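Local coordinates for protein cAMP factor (Mobiluncus curtisii, PDB 6JLC) that probably acts as a pore-forming toxin that takes part in the haemolytic CAMP reaction on host cell membranes, at residues P33-S38 and T151-D156; E23-I28 and L83-S88; R93-K98 and Y141-S146; V101-S106 and A133-V138. All blocks are in the same frame, centred on the assembly; numbering follows the deposited sequence.

Interaction 1: residues P33-S38 and T151-D156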
loop_
_atom_site.group_PDB
_atom_site.type_symbol
_atom_site.label_atom_id
_atom_site.label_comp_id
_atom_site.label_asym_id
_atom_site.label_seq_id
_atom_site.Cartn_x
_atom_site.Cartn_y
_atom_site.Cartn_z
ATOM N N PRO A 33 -6.933 0.979 -1.935
ATOM C CA PRO A 33 -7.753 -0.244 -1.767
ATOM C C PRO A 33 -8.011 -1.012 -3.050
ATOM O O PRO A 33 -8.242 -2.229 -2.997
ATOM C CB PRO A 33 -9.065 0.299 -1.178
ATOM C CG PRO A 33 -9.114 1.733 -1.622
ATOM C CD PRO A 33 -7.684 2.201 -1.594
ATOM N N LYS A 34 -8.007 -0.344 -4.199
ATOM C CA LYS A 34 -8.257 -1.000 -5.473
ATOM C C LYS A 34 -6.972 -1.450 -6.162
ATOM O O LYS A 34 -7.019 -1.844 -7.332
ATOM C CB LYS A 34 -9.056 -0.068 -6.391
ATOM C CG LYS A 34 -10.483 0.231 -5.913
ATOM C CD LYS A 34 -11.139 1.279 -6.816
ATOM C CE LYS A 34 -12.619 1.461 -6.505
ATOM N NZ LYS A 34 -13.232 2.510 -7.376
ATOM N N ALA A 35 -5.831 -1.400 -5.469
ATOM C CA ALA A 35 -4.569 -1.798 -6.082
ATOM C C ALA A 35 -4.628 -3.242 -6.557
ATOM O O ALA A 35 -5.279 -4.093 -5.951
ATOM C CB ALA A 35 -3.412 -1.608 -5.108
ATOM N N ASP A 36 -3.942 -3.508 -7.673
ATOM C CA ASP A 36 -3.890 -4.865 -8.208
ATOM C C ASP A 36 -3.261 -5.839 -7.212
ATOM O O ASP A 36 -3.659 -7.009 -7.144
ATOM C CB ASP A 36 -3.116 -4.863 -9.533
ATOM C CG ASP A 36 -3.782 -4.001 -10.600
ATOM O OD1 ASP A 36 -4.708 -4.507 -11.272
ATOM O OD2 ASP A 36 -3.394 -2.818 -10.758
ATOM N N TRP A 37 -2.297 -5.370 -6.416
ATOM C CA TRP A 37 -1.614 -6.245 -5.469
ATOM C C TRP A 37 -2.485 -6.656 -4.280
ATOM O O TRP A 37 -2.135 -7.613 -3.581
ATOM C CB TRP A 37 -0.332 -5.572 -4.969
ATOM C CG TRP A 37 -0.527 -4.216 -4.338
ATOM C CD1 TRP A 37 -1.258 -3.924 -3.214
ATOM C CD2 TRP A 37 0.031 -2.968 -4.787
ATOM N NE1 TRP A 37 -1.191 -2.574 -2.944
ATOM C CE2 TRP A 37 -0.407 -1.966 -3.890
ATOM C CE3 TRP A 37 0.854 -2.599 -5.863
ATOM C CZ2 TRP A 37 -0.055 -0.618 -4.040
ATOM C CZ3 TRP A 37 1.210 -1.259 -6.004
ATOM C CH2 TRP A 37 0.757 -0.288 -5.096
ATOM N N SER A 38 -3.607 -5.978 -4.032
ATOM C CA SER A 38 -4.370 -6.195 -2.807
ATOM C C SER A 38 -5.492 -7.216 -2.965
ATOM O O SER A 38 -6.274 -7.411 -2.022
ATOM C CB SER A 38 -4.943 -4.864 -2.303
ATOM O OG SER A 38 -5.856 -4.330 -3.237
ATOM N N THR A 151 -3.874 5.815 -13.824
ATOM C CA THR A 151 -4.057 4.545 -13.147
ATOM C C THR A 151 -4.682 4.791 -11.775
ATOM O O THR A 151 -4.804 5.929 -11.312
ATOM C CB THR A 151 -2.721 3.829 -12.991
ATOM O OG1 THR A 151 -1.854 4.651 -12.189
ATOM C CG2 THR A 151 -2.075 3.580 -14.362
ATOM N N ILE A 152 -5.073 3.706 -11.105
ATOM C CA ILE A 152 -5.587 3.874 -9.747
ATOM C C ILE A 152 -4.497 4.389 -8.814
ATOM O O ILE A 152 -4.791 5.034 -7.802
ATOM C CB ILE A 152 -6.182 2.555 -9.228
ATOM C CG1 ILE A 152 -5.052 1.570 -9.022
ATOM C CG2 ILE A 152 -7.211 2.001 -10.194
ATOM C CD1 ILE A 152 -5.193 0.869 -7.781
ATOM N N TYR A 153 -3.223 4.130 -9.133
ATOM C CA TYR A 153 -2.135 4.622 -8.290
ATOM C C TYR A 153 -2.022 6.142 -8.365
ATOM O O TYR A 153 -1.805 6.800 -7.344
ATOM C CB TYR A 153 -0.825 3.932 -8.681
ATOM C CG TYR A 153 -1.076 2.448 -8.749
ATOM C CD1 TYR A 153 -1.054 1.679 -7.592
ATOM C CD2 TYR A 153 -1.439 1.836 -9.945
ATOM C CE1 TYR A 153 -1.343 0.322 -7.636
ATOM C CE2 TYR A 153 -1.734 0.486 -9.995
ATOM C CZ TYR A 153 -1.678 -0.266 -8.838
ATOM O OH TYR A 153 -1.959 -1.616 -8.888
ATOM N N VAL A 154 -2.197 6.713 -9.558
ATOM C CA VAL A 154 -2.215 8.170 -9.697
ATOM C C VAL A 154 -3.471 8.748 -9.049
ATOM O O VAL A 154 -3.415 9.772 -8.356
ATOM C CB VAL A 154 -2.108 8.563 -11.187
ATOM C CG1 VAL A 154 -2.343 10.073 -11.374
ATOM C CG2 VAL A 154 -0.743 8.189 -11.737
ATOM N N LYS A 155 -4.622 8.115 -9.288
ATOM C CA LYS A 155 -5.868 8.520 -8.635
ATOM C C LYS A 155 -5.748 8.478 -7.117
ATOM O O LYS A 155 -6.346 9.311 -6.424
ATOM C CB LYS A 155 -7.017 7.618 -9.092
ATOM C CG LYS A 155 -7.632 8.005 -10.435
ATOM C CD LYS A 155 -8.344 9.350 -10.345
ATOM C CE LYS A 155 -9.007 9.749 -11.666
ATOM N NZ LYS A 155 -10.235 8.939 -11.898
ATOM N N ASP A 156 -4.990 7.515 -6.577
ATOM C CA ASP A 156 -4.808 7.467 -5.130
ATOM C C ASP A 156 -3.987 8.648 -4.626
ATOM O O ASP A 156 -4.229 9.130 -3.516
ATOM C CB ASP A 156 -4.171 6.135 -4.722
ATOM C CG ASP A 156 -5.126 4.941 -4.915
ATOM O OD1 ASP A 156 -6.359 5.149 -4.906
ATOM O OD2 ASP A 156 -4.651 3.794 -5.086
HETATM O O HOH W 1 -7.494 2.410 -4.780
#
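Tyr153 lies across the turn Ala35-Trp37 and is gripped both at its hydroxyl and along its ring. The hydroxyl donates a hydrogen bond to Asp36 OD2, with 2.6 Å between Tyr153 OH and that oxygen. It meets the carboxylate on its anti side, 15° out of plane, while the two side chains cross at about a right angle; Gln97 donates to the same Asp36 oxygen. Further back along the ring, Tyr153 CE1 lies over one face of the Trp37 indole, 3.4 Å from Trp37 CH2. Tyr153 meets the six-membered ring of Trp37 obliquely, planes 45° and centroids 5.0 Å apart, and His100 stacks on Tyr153. Ala35 CB lies over the same face of the indole, 3.8 Å from Tyr153 CE1. Ile152 CD1 is placed 3.2 Å from Ala35 CA, but with chi2 at 136°, off any staggered value, that closeness is doubtful. A water links the more open side, accepting from Lys34 N and donating to Asp156 OD1. In this C-terminal part of the CAMP factor, an all-helical fold, the loop after helix 8-31 thus receives the first turn of helix 152-173, and its Trp37 also reaches helix 68-91.

Interaction 2: residues E23-I28 and L83-S88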
loop_
_atom_site.group_PDB
_atom_site.type_symbol
_atom_site.label_atom_id
_atom_site.label_comp_id
_atom_site.label_asym_id
_atom_site.label_seq_id
_atom_site.Cartn_x
_atom_site.Cartn_y
_atom_site.Cartn_z
ATOM N N GLU A 23 1.469 -4.584 9.391
ATOM C CA GLU A 23 1.036 -3.203 9.608
ATOM C C GLU A 23 1.356 -2.329 8.400
ATOM O O GLU A 23 0.546 -1.479 8.017
ATOM C CB GLU A 23 1.624 -2.633 10.902
ATOM C CG GLU A 23 1.302 -3.530 12.094
ATOM C CD GLU A 23 2.030 -3.154 13.381
ATOM O OE1 GLU A 23 2.764 -2.140 13.380
ATOM O OE2 GLU A 23 1.872 -3.888 14.391
ATOM N N THR A 24 2.515 -2.555 7.774
ATOM C CA THR A 24 2.835 -1.825 6.551
ATOM C C THR A 24 1.790 -2.093 5.476
ATOM O O THR A 24 1.305 -1.168 4.811
ATOM C CB THR A 24 4.232 -2.210 6.057
ATOM O OG1 THR A 24 5.210 -1.792 7.012
ATOM C CG2 THR A 24 4.522 -1.546 4.721
ATOM N N LEU A 25 1.417 -3.365 5.310
ATOM C CA LEU A 25 0.475 -3.720 4.257
ATOM C C LEU A 25 -0.907 -3.136 4.516
ATOM O O LEU A 25 -1.578 -2.697 3.576
ATOM C CB LEU A 25 0.404 -5.238 4.116
ATOM C CG LEU A 25 1.700 -5.828 3.553
ATOM C CD1 LEU A 25 1.724 -7.329 3.770
ATOM C CD2 LEU A 25 1.829 -5.500 2.071
ATOM N N LYS A 26 -1.359 -3.133 5.774
ATOM C CA LYS A 26 -2.669 -2.562 6.082
ATOM C C LYS A 26 -2.714 -1.068 5.777
ATOM O O LYS A 26 -3.724 -0.564 5.273
ATOM C CB LYS A 26 -3.025 -2.826 7.547
ATOM C CG LYS A 26 -3.529 -4.235 7.772
ATOM C CD LYS A 26 -3.594 -4.604 9.239
ATOM C CE LYS A 26 -4.293 -5.945 9.407
ATOM N NZ LYS A 26 -4.362 -6.365 10.834
ATOM N N GLU A 27 -1.633 -0.345 6.076
ATOM C CA GLU A 27 -1.589 1.083 5.763
ATOM C C GLU A 27 -1.694 1.316 4.261
ATOM O O GLU A 27 -2.467 2.163 3.804
ATOM C CB GLU A 27 -0.308 1.717 6.307
ATOM C CG GLU A 27 -0.195 1.707 7.817
ATOM C CD GLU A 27 1.174 2.149 8.302
ATOM O OE1 GLU A 27 1.947 2.701 7.488
ATOM O OE2 GLU A 27 1.476 1.941 9.497
ATOM N N ILE A 28 -0.925 0.569 3.473
ATOM C CA ILE A 28 -0.994 0.744 2.027
ATOM C C ILE A 28 -2.369 0.350 1.501
ATOM O O ILE A 28 -2.902 0.985 0.579
ATOM C CB ILE A 28 0.130 -0.053 1.343
ATOM C CG1 ILE A 28 1.489 0.498 1.770
ATOM C CG2 ILE A 28 -0.029 -0.028 -0.172
ATOM C CD1 ILE A 28 2.622 -0.417 1.423
ATOM N N LEU A 83 7.756 -5.880 1.939
ATOM C CA LEU A 83 8.778 -5.020 1.344
ATOM C C LEU A 83 8.432 -4.665 -0.092
ATOM O O LEU A 83 8.653 -3.527 -0.530
ATOM C CB LEU A 83 10.147 -5.699 1.383
ATOM C CG LEU A 83 10.766 -6.010 2.734
ATOM C CD1 LEU A 83 12.018 -6.879 2.542
ATOM C CD2 LEU A 83 11.093 -4.703 3.467
ATOM N N THR A 84 7.919 -5.639 -0.849
ATOM C CA THR A 84 7.674 -5.426 -2.271
ATOM C C THR A 84 6.557 -4.410 -2.488
ATOM O O THR A 84 6.667 -3.509 -3.333
ATOM C CB THR A 84 7.333 -6.767 -2.945
ATOM O OG1 THR A 84 8.410 -7.699 -2.730
ATOM C CG2 THR A 84 7.146 -6.572 -4.443
ATOM N N VAL A 85 5.451 -4.575 -1.762
ATOM C CA VAL A 85 4.315 -3.678 -1.911
ATOM C C VAL A 85 4.695 -2.275 -1.447
ATOM O O VAL A 85 4.291 -1.278 -2.052
ATOM C CB VAL A 85 3.106 -4.238 -1.138
ATOM C CG1 VAL A 85 1.970 -3.224 -1.078
ATOM C CG2 VAL A 85 2.609 -5.547 -1.785
ATOM N N ASP A 86 5.500 -2.182 -0.387
ATOM C CA ASP A 86 5.946 -0.880 0.109
ATOM C C ASP A 86 6.792 -0.163 -0.941
ATOM O O ASP A 86 6.569 1.016 -1.240
ATOM C CB ASP A 86 6.729 -1.077 1.412
ATOM C CG ASP A 86 6.773 0.181 2.289
ATOM O OD1 ASP A 86 5.947 1.091 2.114
ATOM O OD2 ASP A 86 7.640 0.238 3.175
ATOM N N LYS A 87 7.773 -0.864 -1.516
ATOM C CA LYS A 87 8.603 -0.241 -2.545
ATOM C C LYS A 87 7.768 0.138 -3.756
ATOM O O LYS A 87 7.960 1.208 -4.348
ATOM C CB LYS A 87 9.731 -1.181 -2.970
ATOM C CG LYS A 87 10.782 -1.380 -1.913
ATOM C CD LYS A 87 12.085 -1.802 -2.540
ATOM C CE LYS A 87 11.967 -3.180 -3.130
ATOM N NZ LYS A 87 13.296 -3.666 -3.574
ATOM N N SER A 88 6.854 -0.745 -4.157
ATOM C CA SER A 88 6.018 -0.467 -5.317
ATOM C C SER A 88 5.179 0.787 -5.099
ATOM O O SER A 88 5.142 1.681 -5.955
ATOM C CB SER A 88 5.118 -1.655 -5.599
ATOM O OG SER A 88 4.164 -1.302 -6.576
#
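Segments 23-28 and 83-88, of helices 8-31 and 68-91, run in roughly the same direction, their axes 38° apart and 9.5 Å from each other at closest approach. Val85 stands at the middle of the buried part, between two larger neighbours. Leu25 reaches it from one side, crossing at about a right angle, with Leu25 CD2 3.7 Å from Val85 CB. Ile28 supplies the other neighbour and uses both of its branches: Ile28 CD1 lies 3.8 Å from Val85 CG1, and Ile28 CG2 approaches the same methyl. In Ile28, CG1 anti to the carbonyl carbon (chi1 -64°) sends the long branch toward segment 83-88, where Ile28 CD1 also lies 3.6 Å from Asp86 CA. Toward the partly exposed margin a methyl meets a carboxylate, Thr24 CG2 lying 3.7 Å from Asp86 CG. The hydroxyl of Thr24 is turned back to Ala20 O of its own helix, and Asp86 OD1 has a weak hydrogen bond from Asn90. No hydrogen bond joins the two segments, leaving side-chain packing to unite them. Trp37 packs on both Ile28 and Val85, while Phe41, Leu44 and Phe45 pack on Leu25. Two like-directed helices separated in sequence by a third, helix 41-59, are characteristic of an up-and-down helical bundle.

Interaction 3: residues R93-K98 and Y141-S146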
loop_
_atom_site.group_PDB
_atom_site.type_symbol
_atom_site.label_atom_id
_atom_site.label_comp_id
_atom_site.label_asym_id
_atom_site.label_seq_id
_atom_site.Cartn_x
_atom_site.Cartn_y
_atom_site.Cartn_z
ATOM N N ARG A 93 4.655 4.763 -8.677
ATOM C CA ARG A 93 3.324 5.367 -8.762
ATOM C C ARG A 93 2.976 5.812 -10.176
ATOM O O ARG A 93 1.808 5.728 -10.584
ATOM C CB ARG A 93 3.215 6.562 -7.815
ATOM C CG ARG A 93 1.767 7.058 -7.713
ATOM C CD ARG A 93 1.619 8.243 -6.777
ATOM N NE ARG A 93 1.841 7.891 -5.377
ATOM C CZ ARG A 93 0.963 7.271 -4.595
ATOM N NH1 ARG A 93 -0.228 6.900 -5.059
ATOM N NH2 ARG A 93 1.284 7.016 -3.337
ATOM N N TYR A 94 3.963 6.274 -10.947
ATOM C CA TYR A 94 3.720 6.777 -12.294
ATOM C C TYR A 94 4.120 5.787 -13.380
ATOM O O TYR A 94 4.256 6.181 -14.544
ATOM C CB TYR A 94 4.450 8.107 -12.504
ATOM C CG TYR A 94 3.728 9.263 -11.861
ATOM C CD1 TYR A 94 3.909 9.555 -10.516
ATOM C CD2 TYR A 94 2.827 10.034 -12.587
ATOM C CE1 TYR A 94 3.232 10.624 -9.910
ATOM C CE2 TYR A 94 2.138 11.098 -11.987
ATOM C CZ TYR A 94 2.351 11.385 -10.652
ATOM O OH TYR A 94 1.679 12.429 -10.054
ATOM N N LYS A 95 4.319 4.516 -13.034
ATOM C CA LYS A 95 4.639 3.542 -14.067
ATOM C C LYS A 95 3.383 3.169 -14.853
ATOM O O LYS A 95 2.256 3.303 -14.372
ATOM C CB LYS A 95 5.267 2.278 -13.455
ATOM C CG LYS A 95 6.670 2.496 -12.893
ATOM C CD LYS A 95 7.653 2.777 -14.017
ATOM C CE LYS A 95 9.020 3.155 -13.466
ATOM N NZ LYS A 95 9.928 3.536 -14.590
ATOM N N ILE A 96 3.596 2.676 -16.074
ATOM C CA ILE A 96 2.477 2.214 -16.876
ATOM C C ILE A 96 1.750 1.077 -16.148
ATOM O O ILE A 96 2.299 0.408 -15.259
ATOM C CB ILE A 96 2.944 1.765 -18.270
ATOM C CG1 ILE A 96 4.087 0.744 -18.158
ATOM C CG2 ILE A 96 3.351 2.980 -19.101
ATOM C CD1 ILE A 96 4.465 0.104 -19.482
ATOM N N GLN A 97 0.491 0.863 -16.535
ATOM C CA GLN A 97 -0.341 -0.117 -15.838
ATOM C C GLN A 97 0.252 -1.521 -15.924
ATOM O O GLN A 97 0.105 -2.313 -14.981
ATOM C CB GLN A 97 -1.764 -0.072 -16.406
ATOM C CG GLN A 97 -2.737 -1.089 -15.817
ATOM C CD GLN A 97 -2.986 -0.897 -14.327
ATOM O OE1 GLN A 97 -2.709 0.167 -13.763
ATOM N NE2 GLN A 97 -3.532 -1.929 -13.683
ATOM N N LYS A 98 0.962 -1.826 -17.020
ATOM C CA LYS A 98 1.576 -3.143 -17.204
ATOM C C LYS A 98 2.523 -3.490 -16.062
ATOM O O LYS A 98 2.594 -4.652 -15.637
ATOM C CB LYS A 98 2.320 -3.176 -18.540
ATOM C CG LYS A 98 2.934 -4.507 -18.941
ATOM C CD LYS A 98 3.882 -4.289 -20.127
ATOM C CE LYS A 98 4.152 -5.567 -20.904
ATOM N NZ LYS A 98 5.229 -6.401 -20.308
ATOM N N TYR A 141 10.303 -0.333 -16.502
ATOM C CA TYR A 141 9.271 -0.059 -17.489
ATOM C C TYR A 141 9.093 1.446 -17.644
ATOM O O TYR A 141 9.479 2.236 -16.779
ATOM C CB TYR A 141 7.939 -0.699 -17.095
ATOM C CG TYR A 141 7.866 -2.204 -17.294
ATOM C CD1 TYR A 141 8.968 -2.933 -17.717
ATOM C CD2 TYR A 141 6.678 -2.892 -17.048
ATOM C CE1 TYR A 141 8.888 -4.306 -17.883
ATOM C CE2 TYR A 141 6.587 -4.265 -17.211
ATOM C CZ TYR A 141 7.691 -4.968 -17.627
ATOM O OH TYR A 141 7.590 -6.332 -17.788
ATOM N N ARG A 142 8.514 1.858 -18.729
ATOM C CA ARG A 142 8.347 3.267 -18.912
ATOM C C ARG A 142 7.301 3.890 -18.056
ATOM O O ARG A 142 6.446 3.243 -17.531
ATOM C CB ARG A 142 8.104 3.623 -20.347
ATOM C CG ARG A 142 6.927 3.007 -21.016
ATOM C CD ARG A 142 7.347 2.497 -22.391
ATOM N NE ARG A 142 6.306 1.709 -23.046
ATOM C CZ ARG A 142 5.046 2.107 -23.165
ATOM N NH1 ARG A 142 4.678 3.274 -22.689
ATOM N NH2 ARG A 142 4.165 1.341 -23.769
ATOM N N ASP A 143 7.399 5.188 -17.927
ATOM C CA ASP A 143 6.401 5.909 -17.158
ATOM C C ASP A 143 5.185 6.229 -18.023
ATOM O O ASP A 143 5.260 6.290 -19.255
ATOM C CB ASP A 143 6.981 7.208 -16.604
ATOM C CG ASP A 143 8.234 6.982 -15.794
ATOM O OD1 ASP A 143 8.258 5.997 -15.024
ATOM O OD2 ASP A 143 9.188 7.786 -15.922
ATOM N N LEU A 144 4.058 6.447 -17.352
ATOM C CA LEU A 144 2.876 6.990 -18.006
ATOM C C LEU A 144 3.220 8.284 -18.724
ATOM O O LEU A 144 4.030 9.076 -18.243
ATOM C CB LEU A 144 1.784 7.271 -16.968
ATOM C CG LEU A 144 1.119 6.071 -16.276
ATOM C CD1 LEU A 144 0.412 6.485 -14.978
ATOM C CD2 LEU A 144 0.139 5.416 -17.234
ATOM N N LYS A 145 2.596 8.503 -19.878
ATOM C CA LYS A 145 2.565 9.847 -20.438
ATOM C C LYS A 145 1.502 10.655 -19.711
ATOM O O LYS A 145 0.514 10.108 -19.209
ATOM C CB LYS A 145 2.257 9.828 -21.937
ATOM C CG LYS A 145 3.268 9.102 -22.805
ATOM C CD LYS A 145 2.791 9.077 -24.249
ATOM C CE LYS A 145 3.783 8.386 -25.157
ATOM N NZ LYS A 145 4.250 7.107 -24.556
ATOM N N SER A 146 1.702 11.970 -19.653
ATOM C CA SER A 146 0.695 12.802 -19.008
ATOM C C SER A 146 -0.656 12.709 -19.713
ATOM O O SER A 146 -1.686 12.975 -19.083
ATOM C CB SER A 146 1.164 14.253 -18.950
ATOM O OG SER A 146 1.288 14.785 -20.251
#
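Ile96 lies over the carbonyl of Arg142, with both Ile96 CG1 and Ile96 CG2 3.5 Å from Arg142 O. Its CG1 is wedged between the backbone N and the carbonyl carbon (chi1 53°), which carries CD1 over one face of the poorly ordered Arg142 guanidinium. The backbones join in a single beta bridge. Leu144 N donates to Tyr94 O at 2.8 Å and Ile96 N to Arg142 O at 3.3 Å, so that Lys95 and Asp143 face each other as a non-hydrogen-bonded antiparallel pair. Lys95 starts away from the partner segment, but a bend at chi2 (-68°) folds the chain back. Its ammonium then clasps two acceptors of the partner segment, with a weak third bond to Ser139 O: Lys95 NZ is 2.6 Å from Tyr141 O, nearly in line with that C=O, and 3.0 Å from Asp143 OD1, a salt bridge on the syn side but 34° out of the carboxylate plane. Leu144 packs its CG 3.5 Å from Lys95 O. At the far end Lys98 crosses the Tyr141 side chain at about a right angle, its methylenes beside Tyr141 CE2; the polar ends of both residues find their main partner in Glu102. This surface crossing of two connectors sits at the start of helix 97-114 and just after helix 121-139, with Leu144 and Tyr94 packing on helices 152-173 and 203-222.

Interaction 4: residues V101-S106 and A133-V138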
loop_
_atom_site.group_PDB
_atom_site.type_symbol
_atom_site.label_atom_id
_atom_site.label_comp_id
_atom_site.label_asym_id
_atom_site.label_seq_id
_atom_site.Cartn_x
_atom_site.Cartn_y
_atom_site.Cartn_z
ATOM N N VAL A 101 0.200 -4.577 -13.143
ATOM C CA VAL A 101 -0.430 -5.877 -13.367
ATOM C C VAL A 101 0.565 -6.996 -13.080
ATOM O O VAL A 101 0.249 -7.977 -12.388
ATOM C CB VAL A 101 -0.985 -5.962 -14.797
ATOM C CG1 VAL A 101 -1.422 -7.395 -15.106
ATOM C CG2 VAL A 101 -2.153 -4.998 -14.952
ATOM N N GLU A 102 1.789 -6.849 -13.589
ATOM C CA GLU A 102 2.802 -7.886 -13.416
ATOM C C GLU A 102 3.239 -8.001 -11.956
ATOM O O GLU A 102 3.327 -9.111 -11.415
ATOM C CB GLU A 102 3.993 -7.614 -14.338
ATOM C CG GLU A 102 3.612 -7.688 -15.811
ATOM C CD GLU A 102 4.793 -7.602 -16.760
ATOM O OE1 GLU A 102 5.957 -7.589 -16.301
ATOM O OE2 GLU A 102 4.540 -7.548 -17.982
ATOM N N LEU A 103 3.509 -6.869 -11.289
ATOM C CA LEU A 103 3.887 -6.950 -9.881
ATOM C C LEU A 103 2.719 -7.432 -9.028
ATOM O O LEU A 103 2.908 -8.219 -8.094
ATOM C CB LEU A 103 4.411 -5.596 -9.387
ATOM C CG LEU A 103 5.206 -5.582 -8.071
ATOM C CD1 LEU A 103 6.360 -6.560 -8.076
ATOM C CD2 LEU A 103 5.732 -4.209 -7.836
ATOM N N GLY A 104 1.497 -7.014 -9.360
ATOM C CA GLY A 104 0.348 -7.500 -8.606
ATOM C C GLY A 104 0.165 -8.994 -8.747
ATOM O O GLY A 104 -0.177 -9.693 -7.779
ATOM N N PHE A 105 0.390 -9.522 -9.944
ATOM C CA PHE A 105 0.294 -10.957 -10.164
ATOM C C PHE A 105 1.338 -11.704 -9.343
ATOM O O PHE A 105 1.038 -12.725 -8.717
ATOM C CB PHE A 105 0.471 -11.250 -11.643
ATOM C CG PHE A 105 0.155 -12.673 -12.026
ATOM C CD1 PHE A 105 -1.069 -13.243 -11.698
ATOM C CD2 PHE A 105 1.087 -13.432 -12.705
ATOM C CE1 PHE A 105 -1.369 -14.550 -12.063
ATOM C CE2 PHE A 105 0.791 -14.748 -13.078
ATOM C CZ PHE A 105 -0.437 -15.296 -12.759
ATOM N N SER A 106 2.571 -11.192 -9.335
ATOM C CA SER A 106 3.622 -11.795 -8.524
ATOM C C SER A 106 3.255 -11.775 -7.038
ATOM O O SER A 106 3.444 -12.773 -6.332
ATOM C CB SER A 106 4.945 -11.063 -8.783
ATOM O OG SER A 106 5.981 -11.536 -7.946
ATOM N N ALA A 133 12.675 -10.451 -8.585
ATOM C CA ALA A 133 12.905 -10.368 -10.022
ATOM C C ALA A 133 11.834 -9.522 -10.694
ATOM O O ALA A 133 12.128 -8.746 -11.618
ATOM C CB ALA A 133 12.937 -11.770 -10.625
ATOM N N THR A 134 10.587 -9.656 -10.240
ATOM C CA THR A 134 9.499 -8.911 -10.860
ATOM C C THR A 134 9.620 -7.428 -10.551
ATOM O O THR A 134 9.457 -6.590 -11.445
ATOM C CB THR A 134 8.146 -9.459 -10.401
ATOM O OG1 THR A 134 8.052 -10.843 -10.780
ATOM C CG2 THR A 134 7.010 -8.703 -11.074
ATOM N N TYR A 135 9.929 -7.089 -9.301
ATOM C CA TYR A 135 10.123 -5.683 -8.963
ATOM C C TYR A 135 11.237 -5.072 -9.797
ATOM O O TYR A 135 11.084 -3.975 -10.349
ATOM C CB TYR A 135 10.431 -5.511 -7.484
ATOM C CG TYR A 135 10.575 -4.044 -7.152
ATOM C CD1 TYR A 135 9.457 -3.281 -6.831
ATOM C CD2 TYR A 135 11.814 -3.406 -7.225
ATOM C CE1 TYR A 135 9.575 -1.926 -6.556
ATOM C CE2 TYR A 135 11.932 -2.053 -6.960
ATOM C CZ TYR A 135 10.807 -1.324 -6.629
ATOM O OH TYR A 135 10.918 0.017 -6.354
ATOM N N GLU A 136 12.385 -5.753 -9.866
ATOM C CA GLU A 136 13.506 -5.214 -10.627
ATOM C C GLU A 136 13.139 -5.038 -12.095
ATOM O O GLU A 136 13.482 -4.021 -12.705
ATOM C CB GLU A 136 14.734 -6.111 -10.477
ATOM C CG GLU A 136 15.975 -5.519 -11.126
ATOM C CD GLU A 136 17.113 -6.510 -11.236
ATOM O OE1 GLU A 136 17.932 -6.583 -10.295
ATOM O OE2 GLU A 136 17.189 -7.213 -12.266
ATOM N N ARG A 137 12.404 -5.998 -12.673
ATOM C CA ARG A 137 12.030 -5.887 -14.080
ATOM C C ARG A 137 11.107 -4.695 -14.324
ATOM O O ARG A 137 11.370 -3.854 -15.190
ATOM C CB ARG A 137 11.363 -7.172 -14.561
ATOM C CG ARG A 137 10.969 -7.124 -16.036
ATOM C CD ARG A 137 10.017 -8.247 -16.405
ATOM N NE ARG A 137 10.100 -9.351 -15.462
ATOM C CZ ARG A 137 9.058 -9.861 -14.823
ATOM N NH1 ARG A 137 7.838 -9.364 -15.032
ATOM N NH2 ARG A 137 9.238 -10.869 -13.976
ATOM N N VAL A 138 9.995 -4.619 -13.588
ATOM C CA VAL A 138 9.002 -3.595 -13.913
ATOM C C VAL A 138 9.477 -2.208 -13.503
ATOM O O VAL A 138 8.902 -1.211 -13.956
ATOM C CB VAL A 138 7.635 -3.910 -13.272
ATOM C CG1 VAL A 138 7.212 -5.348 -13.627
ATOM C CG2 VAL A 138 7.687 -3.695 -11.764
#
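Leu103 forms the tight half of this contact, pushing its two methyls between Thr134, Tyr135 and Val138. Leu103 CD1 is 3.7 Å from Thr134 CG2, and Leu103 CD2 comes in near the plane of the Tyr135 ring, at its edge, 4.0 Å from Tyr135 CD1. The segments 101-106 and 133-138 are almost exactly antiparallel at 175°, with axes 9.4 Å apart. Helix 68-91 backs this apolar part, its Thr84 and Ser88 touching Leu103. Further along, Ser106 OG and Thr134 OG1 stand 3.6 Å apart; Ser106 OG bonds to the Asp130 carboxylate and Thr134 OG1 to the Asp130 backbone carbonyl.

The solvent side is looser and polar. Arg137, bent at chi3, offers NH1 to Glu102 OE1 at 2.9 Å. The oxygen lies in the guanidinium plane, yet the nitrogen comes from above the carboxylate plane and the N-H...O angle is only 131°, so the salt bridge is far from ideal. Tyr141 is the stronger partner of Glu102 OE1, and Lys98 pairs with OE2. Val138 CG1 lies alongside, 3.7 Å from Glu102 OE1. The chemistry implies an antiparallel helix pair joined by apolar packing, with a charged solvent side whose glutamate, surrounded by two cations and a phenol, is probably kept ionised.

In the fold
Taken together, the four contacts trace a path across the fold. Interactions 1 and 2 have centres 13 Å apart and touch through Trp37, whose CZ2 lies 3.9 Å from Ile28 CG2. Interaction 2 passes to interaction 4 where Ser88 CB meets Leu103 CD2 at 3.5 Å, joining helices 8-31, 68-91, 97-114 and 121-139. Interaction 3 adjoins interaction 4 through Tyr141 OH and Glu102 OE1, 2.5 Å apart, and adjoins interaction 1 through Arg93 NH1, 2.8 Å from Tyr153 O. Interactions 2 and 3 do not touch, their centres being 19 Å apart. Interaction 1, with the Arg93-Tyr153 bond beside it, connects the helices up to residue 139 with those from 152 onward.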